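Local coordinates for conserved domain protein (Porphyromonas gingivalis, PDB 3PNN) that probably transfers sugar groups in forming glycosidic linkages, as a cytoplasmic glycosyltransferase with an alpha/beta/alpha Rossmann-like core, at residues G157-E162 / A211-N216; V166-C171 / G275-D280; T186-T191 / C205-D210. All coordinates share one frame; numbering follows the deposited sequence.

Interaction 1 of 3, residues G157-E162 / A211-N216; sequences GNTLSE and APVSMN
Where Thr159 meets Val213 and selenomethionine Met215, no ring, amide or other planar group has a face or an edge in the contact; it is made by a methyl, a branched aliphatic chain and a selenium. Thr159 CG2 touches two partners, lying 4.3 Å from Val213 CG2 and 4.2 Å from Met215 SE. These are loose van der Waals distances, suited to apolar atoms in a buried place. Threonine fits here because it is two-faced: with chi1 at 72°, its OG1 turns back to bond the carbonyl O of Val156, and the methyl is left to face the strand. Met215 is bent at both chi2 and chi3, which curls its selenium back to run past the threonine in the opposite sense. A flexible, unbranched chain suits a place that asks for such bends. The chain turns a corner at Asn216, whose N donates to Ser214 OG at 3.1 Å in an ST turn. The threonine belongs to the loop between strands 148-155 and 166-173. Strand 212-215 runs antiparallel to both of these strands, so the loop leaving one neighbour packs its methyl back against the strand between them.

Interaction 2 of 3, residues V166-C171 / G275-D280; sequences VSRGVC and GVTYSD
Val166 and Arg168, on strand 166-173 beside strands 179-191 and 212-215 in this Rossmann-like fold, meet Thr277 in the loop that leads from strand 263-268 to helix 282-294. The apolar part of the contact is small. Val166 CG1 lies 4.0 Å from Thr277 CG2, the two side chains crossing at about a right angle. Thr277 chi1 of -48° sets OG1 beside the backbone N and CG2 opposite it, turning the methyl to the valine and the hydroxyl to the water. Packing over the flat group follows: two residues apart on one strand, Val166 and Arg168 share a side, and Val166 CB sits over the guanidinium centre, 3.7 Å above its plane. Trp273 adds a cation-pi interaction with the same arginine. Among the polar contacts, Arg168 NH2 donates to the carbonyl O of Thr159, and NH1 makes a weak, bent bond of 2.9 Å to Ser167 O. Arginine suits this buried place because several N-H groups can be satisfied from different directions while its flat group is packed against carbon. A water bridges the remaining separation, in the guanidinium plane at its edge: it accepts from Arg168 NH2 at 3.1 Å and lies 2.8 Å from Thr277 OG1.

Interaction 3 of 3, residues T186-T191 / C205-D210; sequences TGIERT and CTLAED
Arg190 reaches Glu209 with an extended chain that turns only near its end. From CB the chain runs out straight, CG standing opposite the backbone N (chi1 -172°), until a bend at chi3 (-68°) swings the guanidinium toward the glutamate. CD is the first atom to come near, 3.9 Å from Glu209 OE2. NE then donates to that same oxygen at 2.9 Å, nearly straight at 166°. CZ follows, 3.6 Å from OE2, and NH1 binds Glu209 OE1 at 2.8 Å, completing a side-on, two-nitrogen salt bridge. Both carboxylate oxygens use their syn lone pairs, and the two planes are only 15° apart, so the paired bonds fix the rotation of each group. NH1 also donates to Gly157 O, a second partner that ties the arginine to the loop after strand 148-155.

The segments come from an antiparallel meander in which strand 194-198 lies between strands 179-191 and 204-207; Glu209 lies in the loop that follows strand 204-207, and its side chain touches Ile195 of the strand between. Gly187 and Ile188 form a G1 beta bulge opposite Val166, and the glycine suits its first position because phi there is positive (76°). From the bulge itself, buried Ile188 projects CG2 to within 4.4 Å of Leu207 CD2, two branched aliphatic chains meeting in the same contact as the charged pair, with Ile195 and Phe197 of the middle strand packed alongside them.

Interactions 1 and 2 have centres 7 Å apart, and Arg168 of interaction 2 joins it to interaction 1, its CD being 3.5 Å from the SE of Met215. Strands 166-173 and 212-215 are also neighbours, with Ser214 N 2.8 Å from Gly169 O. Interactions 2 and 3, centres 12 Å apart, meet along neighbouring strands, Val166 O lying 2.9 Å from Ile188 N. Interaction 3, centred 9 Å from interaction 1, is tied to it through Gly157, whose N is 2.9 Å from Glu209 O. Leu160 of interaction 1 also packs on Ile188 and Arg190. A bound glycerol, probably a crystallisation additive, comes within about 3 Å of the Arg168 side chain and about 4 Å of that of Met215, which may indicate a pocket there.

Interaction 1 of 3, residues G157-E162 / A211-N216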
loop_
_atom_site.group_PDB
_atom_site.type_symbol
_atom_site.label_atom_id
_atom_site.label_comp_id
_atom_site.label_asym_id
_atom_site.label_seq_id
_atom_site.Cartn_x
_atom_site.Cartn_y
_atom_site.Cartn_z
ATOM N N GLY A 157 16.823 5.620 3.699
ATOM C CA GLY A 157 17.736 5.265 4.781
ATOM C C GLY A 157 17.040 4.877 6.075
ATOM O O GLY A 157 17.623 4.222 6.942
ATOM N N ASN A 158 15.780 5.281 6.202
ATOM C CA ASN A 158 14.970 4.936 7.362
ATOM C C ASN A 158 14.187 3.633 7.165
ATOM O O ASN A 158 13.465 3.200 8.068
ATOM C CB ASN A 158 13.956 6.053 7.669
ATOM C CG ASN A 158 14.613 7.357 8.085
ATOM O OD1 ASN A 158 15.680 7.371 8.708
ATOM N ND2 ASN A 158 13.967 8.463 7.750
ATOM N N THR A 159 14.314 3.008 5.996
ATOM C CA THR A 159 13.471 1.850 5.674
ATOM C C THR A 159 14.252 0.572 5.405
ATOM O O THR A 159 13.713 -0.373 4.831
ATOM C CB THR A 159 12.592 2.119 4.429
ATOM O OG1 THR A 159 13.414 2.129 3.245
ATOM C CG2 THR A 159 11.839 3.464 4.564
ATOM N N LEU A 160 15.515 0.529 5.812
ATOM C CA LEU A 160 16.354 -0.623 5.487
ATOM C C LEU A 160 16.291 -1.683 6.583
ATOM O O LEU A 160 15.766 -1.432 7.666
ATOM C CB LEU A 160 17.801 -0.181 5.273
ATOM C CG LEU A 160 17.942 0.996 4.307
ATOM C CD1 LEU A 160 19.399 1.444 4.252
ATOM C CD2 LEU A 160 17.420 0.636 2.924
ATOM N N SER A 161 16.813 -2.867 6.287
ATOM C CA SER A 161 16.927 -3.933 7.279
ATOM C C SER A 161 18.375 -4.373 7.453
ATOM O O SER A 161 19.112 -4.517 6.476
ATOM C CB SER A 161 16.078 -5.144 6.885
ATOM O OG SER A 161 16.401 -6.261 7.716
ATOM N N GLU A 162 18.783 -4.595 8.696
ATOM C CA GLU A 162 20.117 -5.126 8.956
ATOM C C GLU A 162 20.243 -6.604 8.575
ATOM O O GLU A 162 21.338 -7.162 8.607
ATOM C CB GLU A 162 20.500 -4.940 10.424
ATOM C CG GLU A 162 20.689 -3.489 10.834
ATOM C CD GLU A 162 21.336 -3.347 12.199
ATOM O OE1 GLU A 162 22.403 -3.960 12.420
ATOM O OE2 GLU A 162 20.779 -2.616 13.047
ATOM N N ALA A 211 16.951 9.916 0.115
ATOM C CA ALA A 211 16.280 9.667 -1.159
ATOM C C ALA A 211 14.840 9.211 -0.916
ATOM O O ALA A 211 14.593 8.320 -0.100
ATOM C CB ALA A 211 17.035 8.607 -1.959
ATOM N N PRO A 212 13.882 9.813 -1.631
ATOM C CA PRO A 212 12.475 9.474 -1.385
ATOM C C PRO A 212 12.117 8.087 -1.921
ATOM O O PRO A 212 12.589 7.700 -3.006
ATOM C CB PRO A 212 11.704 10.535 -2.177
ATOM C CG PRO A 212 12.741 11.432 -2.816
ATOM C CD PRO A 212 14.053 10.771 -2.735
ATOM N N VAL A 213 11.294 7.352 -1.175
ATOM C CA VAL A 213 10.765 6.070 -1.653
ATOM C C VAL A 213 9.277 5.984 -1.401
ATOM O O VAL A 213 8.749 6.629 -0.483
ATOM C CB VAL A 213 11.458 4.841 -1.000
ATOM C CG1 VAL A 213 12.896 4.718 -1.500
ATOM C CG2 VAL A 213 11.408 4.928 0.521
ATOM N N SER A 214 8.605 5.193 -2.231
ATOM C CA SER A 214 7.219 4.825 -1.991
ATOM C C SER A 214 7.172 3.637 -1.032
ATOM O O SER A 214 7.997 2.724 -1.131
ATOM C CB SER A 214 6.537 4.442 -3.313
ATOM O OG SER A 214 5.286 3.813 -3.067
HETATM N N MSE A 215 6.218 3.652 -0.102
HETATM C CA MSE A 215 5.936 2.480 0.742
HETATM C C MSE A 215 4.503 2.018 0.480
HETATM O O MSE A 215 3.860 1.381 1.332
HETATM C CB MSE A 215 6.149 2.784 2.239
HETATM C CG MSE A 215 7.583 3.230 2.571
HETATM SE SE MSE A 215 8.927 1.900 2.048
HETATM C CE MSE A 215 8.462 0.499 3.293
ATOM N N ASN A 216 4.022 2.332 -0.718
ATOM C CA ASN A 216 2.674 1.965 -1.165
ATOM C C ASN A 216 1.561 2.647 -0.363
ATOM O O ASN A 216 0.516 2.046 -0.111
ATOM C CB ASN A 216 2.478 0.445 -1.160
ATOM C CG ASN A 216 1.987 -0.090 -2.503
ATOM O OD1 ASN A 216 2.220 0.515 -3.556
ATOM N ND2 ASN A 216 1.320 -1.251 -2.471
#

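Interaction 2 of 3, residues V166-C171 / G275-D280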
loop_
_atom_site.group_PDB
_atom_site.type_symbol
_atom_site.label_atom_id
_atom_site.label_comp_id
_atom_site.label_asym_id
_atom_site.label_seq_id
_atom_site.Cartn_x
_atom_site.Cartn_y
_atom_site.Cartn_z
ATOM N N VAL A 166 16.170 -4.934 0.847
ATOM C CA VAL A 166 14.751 -4.646 0.745
ATOM C C VAL A 166 14.400 -4.159 -0.653
ATOM O O VAL A 166 15.266 -3.727 -1.405
ATOM C CB VAL A 166 14.291 -3.608 1.790
ATOM C CG1 VAL A 166 14.535 -4.145 3.202
ATOM C CG2 VAL A 166 15.011 -2.279 1.588
ATOM N N SER A 167 13.122 -4.239 -0.990
ATOM C CA SER A 167 12.641 -3.776 -2.275
ATOM C C SER A 167 11.812 -2.519 -2.045
ATOM O O SER A 167 10.912 -2.504 -1.205
ATOM C CB SER A 167 11.813 -4.876 -2.944
ATOM O OG SER A 167 11.257 -4.438 -4.166
ATOM N N ARG A 168 12.130 -1.457 -2.784
ATOM C CA ARG A 168 11.510 -0.149 -2.574
ATOM C C ARG A 168 11.170 0.518 -3.904
ATOM O O ARG A 168 11.913 0.389 -4.873
ATOM C CB ARG A 168 12.465 0.760 -1.787
ATOM C CG ARG A 168 12.846 0.242 -0.416
ATOM C CD ARG A 168 11.681 0.401 0.549
ATOM N NE ARG A 168 11.945 -0.166 1.872
ATOM C CZ ARG A 168 11.376 -1.283 2.332
ATOM N NH1 ARG A 168 10.525 -1.966 1.567
ATOM N NH2 ARG A 168 11.652 -1.718 3.560
ATOM N N GLY A 169 10.046 1.224 -3.952
ATOM C CA GLY A 169 9.753 2.075 -5.093
ATOM C C GLY A 169 10.622 3.319 -5.029
ATOM O O GLY A 169 10.338 4.242 -4.259
ATOM N N VAL A 170 11.684 3.353 -5.829
ATOM C CA VAL A 170 12.607 4.486 -5.802
ATOM C C VAL A 170 12.061 5.632 -6.649
ATOM O O VAL A 170 11.754 5.456 -7.831
ATOM C CB VAL A 170 14.020 4.082 -6.276
ATOM C CG1 VAL A 170 14.913 5.307 -6.353
ATOM C CG2 VAL A 170 14.616 3.052 -5.319
ATOM N N CYS A 171 11.930 6.804 -6.035
ATOM C CA CYS A 171 11.217 7.911 -6.656
ATOM C C CYS A 171 12.133 9.024 -7.141
ATOM O O CYS A 171 13.089 9.379 -6.468
ATOM C CB CYS A 171 10.259 8.525 -5.639
ATOM S SG CYS A 171 8.939 7.420 -5.199
ATOM N N GLY A 275 8.193 -2.113 9.776
ATOM C CA GLY A 275 7.571 -3.313 9.274
ATOM C C GLY A 275 8.548 -4.453 9.399
ATOM O O GLY A 275 9.745 -4.246 9.626
ATOM N N VAL A 276 8.028 -5.664 9.272
ATOM C CA VAL A 276 8.843 -6.852 9.444
ATOM C C VAL A 276 9.187 -7.391 8.069
ATOM O O VAL A 276 8.356 -8.025 7.427
ATOM C CB VAL A 276 8.089 -7.920 10.254
ATOM C CG1 VAL A 276 8.932 -9.210 10.395
ATOM C CG2 VAL A 276 7.689 -7.383 11.615
ATOM N N THR A 277 10.398 -7.115 7.597
ATOM C CA THR A 277 10.839 -7.661 6.312
ATOM C C THR A 277 11.408 -9.059 6.505
ATOM O O THR A 277 11.069 -9.988 5.777
ATOM C CB THR A 277 11.896 -6.761 5.631
ATOM O OG1 THR A 277 11.446 -5.406 5.642
ATOM C CG2 THR A 277 12.122 -7.199 4.192
ATOM N N TYR A 278 12.284 -9.195 7.493
ATOM C CA TYR A 278 12.873 -10.474 7.849
ATOM C C TYR A 278 12.460 -10.770 9.280
ATOM O O TYR A 278 12.250 -9.844 10.066
ATOM C CB TYR A 278 14.400 -10.407 7.763
ATOM C CG TYR A 278 14.923 -10.161 6.366
ATOM C CD1 TYR A 278 15.162 -11.222 5.496
ATOM C CD2 TYR A 278 15.173 -8.865 5.911
ATOM C CE1 TYR A 278 15.641 -11.005 4.212
ATOM C CE2 TYR A 278 15.653 -8.638 4.629
ATOM C CZ TYR A 278 15.884 -9.711 3.785
ATOM O OH TYR A 278 16.357 -9.492 2.512
ATOM N N SER A 279 12.350 -12.048 9.626
ATOM C CA SER A 279 11.875 -12.429 10.961
ATOM C C SER A 279 12.697 -11.756 12.063
ATOM O O SER A 279 12.152 -11.331 13.085
ATOM C CB SER A 279 11.854 -13.965 11.128
ATOM O OG SER A 279 13.152 -14.520 10.972
ATOM N N ASP A 280 14.003 -11.645 11.849
ATOM C CA ASP A 280 14.891 -10.971 12.794
ATOM C C ASP A 280 14.540 -9.497 13.036
ATOM O O ASP A 280 14.955 -8.920 14.044
ATOM C CB ASP A 280 16.351 -11.078 12.330
ATOM C CG ASP A 280 17.023 -12.368 12.788
ATOM O OD1 ASP A 280 16.534 -12.986 13.760
ATOM O OD2 ASP A 280 18.050 -12.757 12.183
HETATM O O HOH W 1 9.911 -4.270 3.615
#

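Interaction 3 of 3, residues T186-T191 / C205-D210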
loop_
_atom_site.group_PDB
_atom_site.type_symbol
_atom_site.label_atom_id
_atom_site.label_comp_id
_atom_site.label_asym_id
_atom_site.label_seq_id
_atom_site.Cartn_x
_atom_site.Cartn_y
_atom_site.Cartn_z
ATOM N N THR A 186 14.920 -3.887 -6.232
ATOM C CA THR A 186 15.144 -4.906 -5.204
ATOM C C THR A 186 16.576 -4.867 -4.699
ATOM O O THR A 186 17.454 -4.288 -5.338
ATOM C CB THR A 186 14.875 -6.341 -5.726
ATOM O OG1 THR A 186 15.749 -6.623 -6.823
ATOM C CG2 THR A 186 13.431 -6.504 -6.170
ATOM N N GLY A 187 16.802 -5.478 -3.540
ATOM C CA GLY A 187 18.145 -5.698 -3.031
ATOM C C GLY A 187 18.854 -4.493 -2.448
ATOM O O GLY A 187 20.084 -4.479 -2.352
ATOM N N ILE A 188 18.087 -3.479 -2.055
ATOM C CA ILE A 188 18.672 -2.274 -1.481
ATOM C C ILE A 188 19.230 -2.560 -0.091
ATOM O O ILE A 188 18.509 -3.008 0.806
ATOM C CB ILE A 188 17.640 -1.130 -1.381
ATOM C CG1 ILE A 188 16.947 -0.919 -2.728
ATOM C CG2 ILE A 188 18.313 0.155 -0.878
ATOM C CD1 ILE A 188 15.767 0.034 -2.670
ATOM N N GLU A 189 20.515 -2.288 0.081
ATOM C CA GLU A 189 21.184 -2.510 1.354
ATOM C C GLU A 189 22.173 -1.394 1.630
ATOM O O GLU A 189 22.763 -0.833 0.704
ATOM C CB GLU A 189 21.962 -3.832 1.335
ATOM C CG GLU A 189 21.123 -5.087 1.377
ATOM C CD GLU A 189 21.973 -6.341 1.545
ATOM O OE1 GLU A 189 22.381 -6.925 0.518
ATOM O OE2 GLU A 189 22.238 -6.735 2.704
ATOM N N ARG A 190 22.379 -1.086 2.905
ATOM C CA ARG A 190 23.478 -0.215 3.268
ATOM C C ARG A 190 24.678 -1.103 3.520
ATOM O O ARG A 190 24.752 -1.794 4.539
ATOM C CB ARG A 190 23.171 0.625 4.511
ATOM C CG ARG A 190 24.245 1.672 4.790
ATOM C CD ARG A 190 24.007 2.438 6.079
ATOM N NE ARG A 190 22.827 3.297 6.020
ATOM C CZ ARG A 190 21.668 3.024 6.616
ATOM N NH1 ARG A 190 20.652 3.869 6.506
ATOM N NH2 ARG A 190 21.524 1.908 7.326
ATOM N N THR A 191 25.600 -1.101 2.565
ATOM C CA THR A 191 26.816 -1.887 2.669
ATOM C C THR A 191 27.961 -0.950 3.026
ATOM O O THR A 191 28.393 -0.137 2.207
ATOM C CB THR A 191 27.098 -2.650 1.363
ATOM O OG1 THR A 191 26.859 -1.786 0.242
ATOM C CG2 THR A 191 26.174 -3.851 1.252
ATOM N N CYS A 205 23.974 1.124 -8.352
ATOM C CA CYS A 205 23.572 2.508 -8.189
ATOM C C CYS A 205 23.505 2.817 -6.700
ATOM O O CYS A 205 23.091 1.972 -5.904
ATOM C CB CYS A 205 22.205 2.742 -8.835
ATOM S SG CYS A 205 22.058 2.198 -10.563
ATOM N N THR A 206 23.915 4.020 -6.318
ATOM C CA THR A 206 23.827 4.422 -4.920
ATOM C C THR A 206 22.655 5.369 -4.684
ATOM O O THR A 206 22.121 5.969 -5.615
ATOM C CB THR A 206 25.125 5.068 -4.411
ATOM O OG1 THR A 206 25.386 6.269 -5.147
ATOM C CG2 THR A 206 26.288 4.109 -4.575
ATOM N N LEU A 207 22.262 5.484 -3.422
ATOM C CA LEU A 207 21.129 6.299 -3.032
ATOM C C LEU A 207 21.532 7.100 -1.805
ATOM O O LEU A 207 22.163 6.563 -0.897
ATOM C CB LEU A 207 19.950 5.389 -2.669
ATOM C CG LEU A 207 18.747 5.167 -3.591
ATOM C CD1 LEU A 207 19.059 5.344 -5.054
ATOM C CD2 LEU A 207 18.125 3.794 -3.323
ATOM N N ALA A 208 21.162 8.377 -1.768
ATOM C CA ALA A 208 21.352 9.189 -0.570
ATOM C C ALA A 208 20.480 8.668 0.569
ATOM O O ALA A 208 19.444 8.042 0.327
ATOM C CB ALA A 208 21.010 10.643 -0.864
ATOM N N GLU A 209 20.883 8.934 1.810
ATOM C CA GLU A 209 20.079 8.519 2.961
ATOM C C GLU A 209 18.646 9.066 2.903
ATOM O O GLU A 209 17.697 8.406 3.355
ATOM C CB GLU A 209 20.742 8.956 4.269
ATOM C CG GLU A 209 22.051 8.232 4.577
ATOM C CD GLU A 209 21.842 6.795 5.035
ATOM O OE1 GLU A 209 20.759 6.478 5.582
ATOM O OE2 GLU A 209 22.775 5.983 4.856
ATOM N N ASP A 210 18.499 10.279 2.371
ATOM C CA ASP A 210 17.190 10.939 2.326
ATOM C C ASP A 210 16.451 10.781 0.993
ATOM O O ASP A 210 15.443 11.442 0.759
ATOM C CB ASP A 210 17.324 12.431 2.662
ATOM C CG ASP A 210 18.176 13.186 1.651
ATOM O OD1 ASP A 210 18.761 12.542 0.750
ATOM O OD2 ASP A 210 18.255 14.430 1.757
#